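Side-chain contacts in glucosidase (Croceicoccus marinus, PDB 5Z3K), which probably hydrolyses O-glycosidic bonds, acting as a beta-glucosidase of glycoside hydrolase family 39: residues I42-V45 with W46-A49; G307-F310 with H311-F314; S326-A329 with R330-A333; R444-R447 with D448-G451. All blocks are in the same frame, centred on the assembly; numbering follows the deposited sequence.

Contact 1 (I42-V45 with W46-A49); sequences ILDV and WRNA
Asp44 and Arg47 lie side by side on the outer surface of helix 43-48, pointing the same way, with carboxylate and guanidinium planes 42° apart. Arg47 comes at the carboxylate side-on and spends two nitrogens on a single oxygen: NE reaches Asp44 OD1 at 2.8 Å and NH2 reaches the same OD1 at 3.0 Å. Both donors keep OD1 almost in the guanidinium plane, yet they meet it from above the carboxylate plane, on one and the same face. Arg47 NH2 to Asp44 OD2 adds a weak third bond of 3.4 Å. The arginine gets there by leaving the backbone with CG anti to N and then bending at chi3 (51°), which brings NE back to the Asp44 carboxylate one turn earlier.

Trp46 goes elsewhere. Its indole is buried, and NE1 donates to the carbonyl of Ala304. Ile42, the N-cap of this helix in the beta-alpha-beta unit between barrel strands 25-27 and 53-55, brings CD1 to 4.3 Å from Trp46 NE1. Arg47 N to Leu43 O (3.0 Å) and Ala49 N to Val45 O (2.8 Å) are ordinary helical bonds, while Asn48 sends its amide to Gln335 of helix 329-341.

The short helix is thus two-sided: an ion pair on an exposed flank, where water probably weakens its pull, and a buried indole whose one polar hydrogen is paid for by a backbone carbonyl.

Contact 2 (G307-F310 with H311-F314); sequences GADF and HYNF
His311 begins the turn by giving its backbone N to the side chain of Asp309: His311 N to Asp309 OD1 is 2.8 Å and runs nearly along the C-O axis, closing an Asx turn. The turn joins the short strands 308-309 and 314-315, after the eighth barrel strand. The His311 imidazole swings aside, with the carbonyl O of Phe310 over one face, and is tied to Glu112 through ND1 and to the carbonyl of Trp59 through NE2. Tyr312 N comes to the same OD1, also at 2.8 Å, but from above the carboxylate, 52° out of its plane. The Tyr312 ring stands almost perpendicular to the carboxylate and turns its edge to it, CD2 lying 3.6 Å from Asp309 OD2.

Asn313 takes up positive phi (59°), and its N makes a weak, bent bond to Asp309 O. Two waters link its amide to Phe310 O, one donating to OD1 and the other accepting from ND2. Phe314 closes the loop. Its carbonyl receives Asp309 N at 2.8 Å, and with Asn313 it faces Asp309 in a G1 beta bulge; its ring edge reaches Asp309 OD2, CE1 to OD2 being 3.6 Å.

With an alanine at Asp309, the backbone N-H groups of His311 and Tyr312 would probably lose their shared acceptor and the turn would be less firmly fixed.

One buried carboxylate oxygen therefore satisfies two backbone donors, while OD2, with a long, weak ion pair to Arg303, is bordered by aromatic edges whose slightly positive hydrogens are likely to suit its charge.

Contact 3 (S326-A329 with R330-A333); sequences SQNA and RTGA
Asn328 and Thr331 form a capping box at the start of helix 329-341, and its two hydrogen bonds are reciprocal. Thr331 N donates to Asn328 OD1 at 2.8 Å, almost straight (171°) and close to the line of the side-chain C=O. In return Asn328 N donates to Thr331 OG1, also at 2.8 Å and nearly as straight. Both side chains have turned inward to do this: Asn328 CG (chi1 52°) and Thr331 OG1 each sit between their own backbone N and carbonyl carbon, which aims one group up at the first turn and the other back at the N-cap.

Helical backbone bonds take over next, Gly332 N to Asn328 O at 2.9 Å and Ala333 N to Ala329 O at 2.8 Å.

Van der Waals contacts fill in around the box. Gln327 crosses Thr331 at about a right angle and lays CB 3.2 Å from OG1, while Thr331 CG2 rests 3.4 Å from Asn328 OD1.

Among flat polar groups, the Asn328 amide and the Arg330 guanidinium lie in nearly parallel planes, 17° apart, with Asn328 ND2 3.4 Å from Arg330 NH2. Two donors meet there without bonding, each side chain with acceptors of its own: Asn328 ND2 has Glu322 and the carbonyl of Ile320, and Arg330 NE forms a salt bridge to Asp277, which also accepts from Ala329 N.

The buried helix start thus has the N-H groups of Ala329 and Thr331 answered by side chains, and the carboxylate of Asp277 would probably be favoured by the positive end of the helix dipole.

Contact 4 (R444-R447 with D448-G451); sequences RADR and DHKG
The His449 ring turns an edge to Asp446, CD2 lying 3.0 Å from OD1 close to the ring plane, while Arg444 CG approaches the ring obliquely, 3.8 Å from the same CD2. Ring and carboxylate planes are 45° apart, and the two side chains run alongside each other in the same direction. A water also sits in the ring plane at the edge. The guanidinium of Arg444 has Asp446 OD2 in its own plane, and NH1 to OD2 is a salt bridge of 2.9 Å on the anti side of the carboxylate; Glu476 binds its NE.

Asp446 also braces the turn. Its CG lies between backbone N and carbonyl carbon (chi1 66°), which carries OD1 over the bend to accept from Asp448 N at 2.9 Å, an Asx turn within the type I turn from Asp446 to His449. Asp446 N to His449 O (2.9 Å) and His449 N to Asp446 O (3.2 Å) make the hydrogen-bonded pair of this tight hairpin. Gly451 N returns to Arg444 O at 2.7 Å, its positive phi suiting glycine. The water bridges Asp446 OD2 and Asp448 OD2.

Replacing Asp446 by a leucine would leave Arg444 NH1 without this carboxylate and Asp448 N without its side-chain acceptor, and is likely to set the turn looser.

One carboxylate divides its work, OD2 for charge and OD1 for the backbone, while Glu452 takes His449 ND1; the nearby acids may favour protonation of the imidazole, though the Arg444 guanidinium, also near, would partly offset this.

How the contacts relate
Along the chain the four contacts follow in series. Contact 1 is the helix between the first two strands of the TIM barrel, a beta-alpha-beta unit, and contact 2 is the small two-stranded turn after the eighth strand, about 21 Å from it between centres. Contact 3 starts helix 329-341 and touches contact 1, Val45 CG2 meeting Gln327 NE2 at 3.5 Å. Contact 4 is a hairpin of the nine-stranded sheet and lies against contact 3, centres about 7 Å apart, with Ala329 CB 3.5 Å from Asp446 O. Contacts 1, 3 and 4 thus form a chain of touch from barrel to sheet domain, whereas contact 2 stands apart.

Contact 1 (I42-V45 with W46-A49)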
loop_
_atom_site.group_PDB
_atom_site.type_symbol
_atom_site.label_atom_id
_atom_site.label_comp_id
_atom_site.label_asym_id
_atom_site.label_seq_id
_atom_site.Cartn_x
_atom_site.Cartn_y
_atom_site.Cartn_z
ATOM N N ILE A 42 0.768 -17.516 -3.033
ATOM C CA ILE A 42 1.868 -16.609 -3.347
ATOM C C ILE A 42 2.448 -15.970 -2.084
ATOM O O ILE A 42 3.126 -14.951 -2.161
ATOM C CB ILE A 42 1.428 -15.526 -4.353
ATOM C CG1 ILE A 42 0.276 -14.718 -3.745
ATOM C CG2 ILE A 42 1.064 -16.186 -5.711
ATOM C CD1 ILE A 42 -0.344 -13.654 -4.632
ATOM N N LEU A 43 2.168 -16.550 -0.913
ATOM C CA LEU A 43 2.646 -15.971 0.342
ATOM C C LEU A 43 4.166 -15.836 0.364
ATOM O O LEU A 43 4.707 -14.874 0.931
ATOM C CB LEU A 43 2.172 -16.830 1.517
ATOM C CG LEU A 43 2.537 -16.340 2.911
ATOM C CD1 LEU A 43 1.871 -14.977 3.187
ATOM C CD2 LEU A 43 2.134 -17.384 3.980
ATOM N N ASP A 44 4.882 -16.796 -0.235
ATOM C CA ASP A 44 6.338 -16.696 -0.257
ATOM C C ASP A 44 6.811 -15.476 -1.034
ATOM O O ASP A 44 7.890 -14.954 -0.745
ATOM C CB ASP A 44 6.962 -17.958 -0.854
ATOM C CG ASP A 44 8.468 -17.990 -0.692
ATOM O OD1 ASP A 44 8.945 -18.082 0.460
ATOM O OD2 ASP A 44 9.174 -17.914 -1.718
ATOM N N VAL A 45 6.039 -15.025 -2.035
ATOM C CA VAL A 45 6.412 -13.808 -2.758
ATOM C C VAL A 45 6.260 -12.592 -1.852
ATOM O O VAL A 45 7.095 -11.680 -1.868
ATOM C CB VAL A 45 5.586 -13.650 -4.056
ATOM C CG1 VAL A 45 6.028 -12.399 -4.847
ATOM C CG2 VAL A 45 5.696 -14.890 -4.940
ATOM N N TRP A 46 5.189 -12.548 -1.058
ATOM C CA TRP A 46 5.039 -11.456 -0.094
ATOM C C TRP A 46 6.195 -11.453 0.905
ATOM O O TRP A 46 6.725 -10.391 1.266
ATOM C CB TRP A 46 3.700 -11.577 0.638
ATOM C CG TRP A 46 2.484 -11.188 -0.138
ATOM C CD1 TRP A 46 2.354 -11.110 -1.491
ATOM C CD2 TRP A 46 1.212 -10.813 0.412
ATOM N NE1 TRP A 46 1.079 -10.714 -1.825
ATOM C CE2 TRP A 46 0.358 -10.518 -0.673
ATOM C CE3 TRP A 46 0.711 -10.713 1.716
ATOM C CZ2 TRP A 46 -0.970 -10.124 -0.496
ATOM C CZ3 TRP A 46 -0.618 -10.322 1.893
ATOM C CH2 TRP A 46 -1.440 -10.034 0.794
ATOM N N ARG A 47 6.609 -12.638 1.357
ATOM C CA ARG A 47 7.758 -12.745 2.250
ATOM C C ARG A 47 9.022 -12.220 1.586
ATOM O O ARG A 47 9.753 -11.410 2.168
ATOM C CB ARG A 47 7.956 -14.203 2.682
ATOM C CG ARG A 47 9.099 -14.387 3.666
ATOM C CD ARG A 47 9.671 -15.807 3.609
ATOM N NE ARG A 47 9.996 -16.189 2.239
ATOM C CZ ARG A 47 11.049 -15.753 1.557
ATOM N NH1 ARG A 47 11.923 -14.916 2.113
ATOM N NH2 ARG A 47 11.237 -16.169 0.308
ATOM N N ASN A 48 9.296 -12.669 0.356
ATOM C CA ASN A 48 10.484 -12.206 -0.357
ATOM C C ASN A 48 10.431 -10.708 -0.639
ATOM O O ASN A 48 11.476 -10.041 -0.682
ATOM C CB ASN A 48 10.643 -12.987 -1.659
ATOM C CG ASN A 48 12.040 -12.914 -2.192
ATOM O OD1 ASN A 48 12.996 -13.212 -1.474
ATOM N ND2 ASN A 48 12.181 -12.474 -3.440
ATOM N N ALA A 49 9.234 -10.160 -0.843
ATOM C CA ALA A 49 9.089 -8.720 -1.015
ATOM C C ALA A 49 9.187 -7.954 0.299
ATOM O O ALA A 49 9.139 -6.720 0.275
ATOM C CB ALA A 49 7.742 -8.415 -1.687
#

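Contact 2 (G307-F310 with H311-F314)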
loop_
_atom_site.group_PDB
_atom_site.type_symbol
_atom_site.label_atom_id
_atom_site.label_comp_id
_atom_site.label_asym_id
_atom_site.label_seq_id
_atom_site.Cartn_x
_atom_site.Cartn_y
_atom_site.Cartn_z
ATOM N N GLY A 307 -5.774 -10.595 -8.424
ATOM C CA GLY A 307 -6.913 -9.761 -8.708
ATOM C C GLY A 307 -8.237 -10.465 -8.603
ATOM O O GLY A 307 -9.274 -9.825 -8.811
ATOM N N ALA A 308 -8.238 -11.760 -8.284
ATOM C CA ALA A 308 -9.470 -12.498 -8.047
ATOM C C ALA A 308 -10.216 -11.842 -6.893
ATOM O O ALA A 308 -9.738 -11.828 -5.754
ATOM C CB ALA A 308 -9.174 -13.975 -7.753
ATOM N N ASP A 309 -11.375 -11.267 -7.185
ATOM C CA ASP A 309 -12.105 -10.414 -6.258
ATOM C C ASP A 309 -13.380 -11.160 -5.892
ATOM O O ASP A 309 -14.248 -11.358 -6.742
ATOM C CB ASP A 309 -12.381 -9.058 -6.913
ATOM C CG ASP A 309 -13.224 -8.121 -6.049
ATOM O OD1 ASP A 309 -14.065 -8.584 -5.252
ATOM O OD2 ASP A 309 -13.050 -6.898 -6.201
ATOM N N PHE A 310 -13.479 -11.588 -4.637
ATOM C CA PHE A 310 -14.586 -12.419 -4.179
ATOM C C PHE A 310 -15.720 -11.601 -3.585
ATOM O O PHE A 310 -16.613 -12.158 -2.935
ATOM C CB PHE A 310 -14.072 -13.449 -3.176
ATOM C CG PHE A 310 -13.083 -14.413 -3.771
ATOM C CD1 PHE A 310 -11.740 -14.093 -3.848
ATOM C CD2 PHE A 310 -13.507 -15.628 -4.277
ATOM C CE1 PHE A 310 -10.826 -14.981 -4.409
ATOM C CE2 PHE A 310 -12.601 -16.526 -4.840
ATOM C CZ PHE A 310 -11.261 -16.197 -4.910
ATOM N N HIS A 311 -15.699 -10.290 -3.791
ATOM C CA HIS A 311 -16.800 -9.416 -3.428
ATOM C C HIS A 311 -17.553 -8.918 -4.651
ATOM O O HIS A 311 -18.779 -9.040 -4.715
ATOM C CB HIS A 311 -16.244 -8.259 -2.594
ATOM C CG HIS A 311 -15.424 -8.731 -1.435
ATOM N ND1 HIS A 311 -15.992 -9.175 -0.259
ATOM C CD2 HIS A 311 -14.086 -8.891 -1.290
ATOM C CE1 HIS A 311 -15.039 -9.554 0.573
ATOM N NE2 HIS A 311 -13.873 -9.389 -0.027
ATOM N N TYR A 312 -16.832 -8.390 -5.640
ATOM C CA TYR A 312 -17.386 -8.051 -6.944
ATOM C C TYR A 312 -17.428 -9.243 -7.895
ATOM O O TYR A 312 -18.100 -9.164 -8.929
ATOM C CB TYR A 312 -16.574 -6.918 -7.577
ATOM C CG TYR A 312 -16.854 -5.571 -6.963
ATOM C CD1 TYR A 312 -17.873 -4.773 -7.447
ATOM C CD2 TYR A 312 -16.106 -5.106 -5.887
ATOM C CE1 TYR A 312 -18.146 -3.536 -6.879
ATOM C CE2 TYR A 312 -16.372 -3.876 -5.314
ATOM C CZ TYR A 312 -17.393 -3.098 -5.815
ATOM O OH TYR A 312 -17.664 -1.872 -5.251
ATOM N N ASN A 313 -16.731 -10.333 -7.572
ATOM C CA ASN A 313 -16.751 -11.576 -8.353
ATOM C C ASN A 313 -16.289 -11.361 -9.793
ATOM O O ASN A 313 -16.975 -11.719 -10.756
ATOM C CB ASN A 313 -18.129 -12.234 -8.299
ATOM C CG ASN A 313 -18.448 -12.756 -6.921
ATOM O OD1 ASN A 313 -17.617 -13.411 -6.293
ATOM N ND2 ASN A 313 -19.639 -12.445 -6.426
ATOM N N PHE A 314 -15.101 -10.775 -9.927
ATOM C CA PHE A 314 -14.399 -10.662 -11.201
ATOM C C PHE A 314 -12.902 -10.658 -10.909
ATOM O O PHE A 314 -12.476 -10.797 -9.758
ATOM C CB PHE A 314 -14.827 -9.408 -11.976
ATOM C CG PHE A 314 -14.145 -8.140 -11.522
ATOM C CD1 PHE A 314 -14.186 -7.749 -10.189
ATOM C CD2 PHE A 314 -13.472 -7.338 -12.427
ATOM C CE1 PHE A 314 -13.563 -6.592 -9.773
ATOM C CE2 PHE A 314 -12.849 -6.165 -12.020
ATOM C CZ PHE A 314 -12.891 -5.796 -10.690
HETATM O O HOH W 1 -17.341 -14.987 -4.106
HETATM O O HOH W 2 -19.777 -12.665 -3.344
#

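Contact 3 (S326-A329 with R330-A333)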
loop_
_atom_site.group_PDB
_atom_site.type_symbol
_atom_site.label_atom_id
_atom_site.label_comp_id
_atom_site.label_asym_id
_atom_site.label_seq_id
_atom_site.Cartn_x
_atom_site.Cartn_y
_atom_site.Cartn_z
ATOM N N SER A 326 1.415 -16.738 -11.506
ATOM C CA SER A 326 2.786 -16.615 -11.983
ATOM C C SER A 326 3.203 -15.143 -12.023
ATOM O O SER A 326 2.388 -14.232 -11.847
ATOM C CB SER A 326 2.946 -17.280 -13.348
ATOM O OG SER A 326 2.087 -16.703 -14.308
ATOM N N GLN A 327 4.495 -14.920 -12.274
ATOM C CA GLN A 327 5.136 -13.638 -12.023
ATOM C C GLN A 327 5.465 -12.917 -13.324
ATOM O O GLN A 327 5.413 -13.482 -14.425
ATOM C CB GLN A 327 6.398 -13.834 -11.176
ATOM C CG GLN A 327 6.055 -14.150 -9.739
ATOM C CD GLN A 327 7.246 -14.551 -8.927
ATOM O OE1 GLN A 327 8.323 -13.955 -9.034
ATOM N NE2 GLN A 327 7.074 -15.577 -8.108
ATOM N N ASN A 328 5.795 -11.639 -13.177
ATOM C CA ASN A 328 5.973 -10.762 -14.324
ATOM C C ASN A 328 6.809 -9.570 -13.871
ATOM O O ASN A 328 7.405 -9.585 -12.790
ATOM C CB ASN A 328 4.610 -10.351 -14.890
ATOM C CG ASN A 328 3.696 -9.789 -13.823
ATOM O OD1 ASN A 328 4.164 -9.136 -12.888
ATOM N ND2 ASN A 328 2.391 -10.064 -13.931
ATOM N N ALA A 329 6.842 -8.519 -14.694
ATOM C CA ALA A 329 7.628 -7.347 -14.330
ATOM C C ALA A 329 7.020 -6.615 -13.134
ATOM O O ALA A 329 7.754 -6.088 -12.289
ATOM C CB ALA A 329 7.763 -6.400 -15.526
ATOM N N ARG A 330 5.689 -6.553 -13.047
ATOM C CA ARG A 330 5.063 -5.888 -11.898
ATOM C C ARG A 330 5.404 -6.606 -10.595
ATOM O O ARG A 330 5.745 -5.970 -9.590
ATOM C CB ARG A 330 3.541 -5.813 -12.069
ATOM C CG ARG A 330 3.020 -4.662 -12.935
ATOM C CD ARG A 330 1.577 -4.945 -13.370
ATOM N NE ARG A 330 1.513 -6.048 -14.328
ATOM C CZ ARG A 330 0.428 -6.771 -14.580
ATOM N NH1 ARG A 330 -0.713 -6.511 -13.944
ATOM N NH2 ARG A 330 0.486 -7.750 -15.482
ATOM N N THR A 331 5.281 -7.939 -10.576
ATOM C CA THR A 331 5.619 -8.654 -9.352
ATOM C C THR A 331 7.111 -8.565 -9.076
ATOM O O THR A 331 7.527 -8.577 -7.913
ATOM C CB THR A 331 5.164 -10.120 -9.420
ATOM O OG1 THR A 331 5.838 -10.804 -10.480
ATOM C CG2 THR A 331 3.657 -10.207 -9.664
ATOM N N GLY A 332 7.929 -8.463 -10.125
ATOM C CA GLY A 332 9.349 -8.292 -9.909
ATOM C C GLY A 332 9.645 -6.954 -9.258
ATOM O O GLY A 332 10.354 -6.883 -8.253
ATOM N N ALA A 333 9.081 -5.877 -9.815
ATOM C CA ALA A 333 9.279 -4.555 -9.224
ATOM C C ALA A 333 8.742 -4.506 -7.798
ATOM O O ALA A 333 9.343 -3.877 -6.918
ATOM C CB ALA A 333 8.612 -3.482 -10.088
HETATM O O HOH W 3 8.368 -11.639 -9.744
#

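Contact 4 (R444-R447 with D448-G451)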
loop_
_atom_site.group_PDB
_atom_site.type_symbol
_atom_site.label_atom_id
_atom_site.label_comp_id
_atom_site.label_asym_id
_atom_site.label_seq_id
_atom_site.Cartn_x
_atom_site.Cartn_y
_atom_site.Cartn_z
ATOM N N ARG A 444 16.593 -7.367 -12.295
ATOM C CA ARG A 444 15.953 -6.552 -13.322
ATOM C C ARG A 444 14.492 -6.931 -13.504
ATOM O O ARG A 444 14.166 -8.113 -13.612
ATOM C CB ARG A 444 16.682 -6.724 -14.665
ATOM C CG ARG A 444 15.980 -6.124 -15.855
ATOM C CD ARG A 444 16.012 -4.596 -15.796
ATOM N NE ARG A 444 17.377 -4.074 -15.858
ATOM C CZ ARG A 444 17.985 -3.701 -16.982
ATOM N NH1 ARG A 444 17.357 -3.798 -18.147
ATOM N NH2 ARG A 444 19.224 -3.218 -16.940
ATOM N N ALA A 445 13.615 -5.930 -13.575
ATOM C CA ALA A 445 12.221 -6.144 -13.959
ATOM C C ALA A 445 11.920 -5.217 -15.126
ATOM O O ALA A 445 11.971 -3.994 -14.980
ATOM C CB ALA A 445 11.263 -5.896 -12.791
ATOM N N ASP A 446 11.655 -5.791 -16.293
ATOM C CA ASP A 446 11.378 -4.983 -17.475
ATOM C C ASP A 446 10.623 -5.864 -18.472
ATOM O O ASP A 446 10.073 -6.905 -18.096
ATOM C CB ASP A 446 12.679 -4.365 -18.030
ATOM C CG ASP A 446 13.661 -5.397 -18.564
ATOM O OD1 ASP A 446 13.311 -6.591 -18.686
ATOM O OD2 ASP A 446 14.800 -4.996 -18.898
ATOM N N ARG A 447 10.584 -5.443 -19.739
ATOM C CA ARG A 447 9.798 -6.172 -20.727
ATOM C C ARG A 447 10.317 -7.584 -20.953
ATOM O O ARG A 447 9.585 -8.426 -21.494
ATOM C CB ARG A 447 9.770 -5.404 -22.049
ATOM C CG ARG A 447 11.128 -5.231 -22.701
ATOM C CD ARG A 447 10.993 -4.893 -24.189
ATOM N NE ARG A 447 9.991 -3.857 -24.462
ATOM C CZ ARG A 447 8.809 -4.082 -25.035
ATOM N NH1 ARG A 447 8.459 -5.315 -25.389
ATOM N NH2 ARG A 447 7.973 -3.076 -25.249
ATOM N N ASP A 448 11.540 -7.875 -20.524
ATOM C CA ASP A 448 12.137 -9.190 -20.706
ATOM C C ASP A 448 12.426 -9.925 -19.404
ATOM O O ASP A 448 12.927 -11.054 -19.452
ATOM C CB ASP A 448 13.444 -9.068 -21.507
ATOM C CG ASP A 448 13.226 -8.475 -22.885
ATOM O OD1 ASP A 448 12.240 -8.863 -23.544
ATOM O OD2 ASP A 448 14.025 -7.604 -23.299
ATOM N N HIS A 449 12.154 -9.326 -18.247
ATOM C CA HIS A 449 12.578 -9.923 -16.988
ATOM C C HIS A 449 11.563 -9.636 -15.900
ATOM O O HIS A 449 10.910 -8.584 -15.896
ATOM C CB HIS A 449 13.945 -9.396 -16.544
ATOM C CG HIS A 449 15.010 -9.570 -17.572
ATOM N ND1 HIS A 449 15.783 -10.707 -17.652
ATOM C CD2 HIS A 449 15.414 -8.764 -18.580
ATOM C CE1 HIS A 449 16.636 -10.583 -18.654
ATOM N NE2 HIS A 449 16.428 -9.416 -19.235
ATOM N N LYS A 450 11.480 -10.571 -14.950
ATOM C CA LYS A 450 10.501 -10.566 -13.867
ATOM C C LYS A 450 11.146 -10.379 -12.500
ATOM O O LYS A 450 10.667 -10.930 -11.506
ATOM C CB LYS A 450 9.698 -11.864 -13.860
ATOM C CG LYS A 450 9.333 -12.413 -15.222
ATOM C CD LYS A 450 8.670 -13.809 -15.104
ATOM C CE LYS A 450 9.445 -14.703 -14.155
ATOM N NZ LYS A 450 9.249 -16.146 -14.494
ATOM N N GLY A 451 12.240 -9.627 -12.423
ATOM C CA GLY A 451 12.880 -9.416 -11.140
ATOM C C GLY A 451 13.991 -10.383 -10.788
ATOM O O GLY A 451 14.556 -10.264 -9.690
HETATM O O HOH W 4 16.038 -6.253 -21.111
#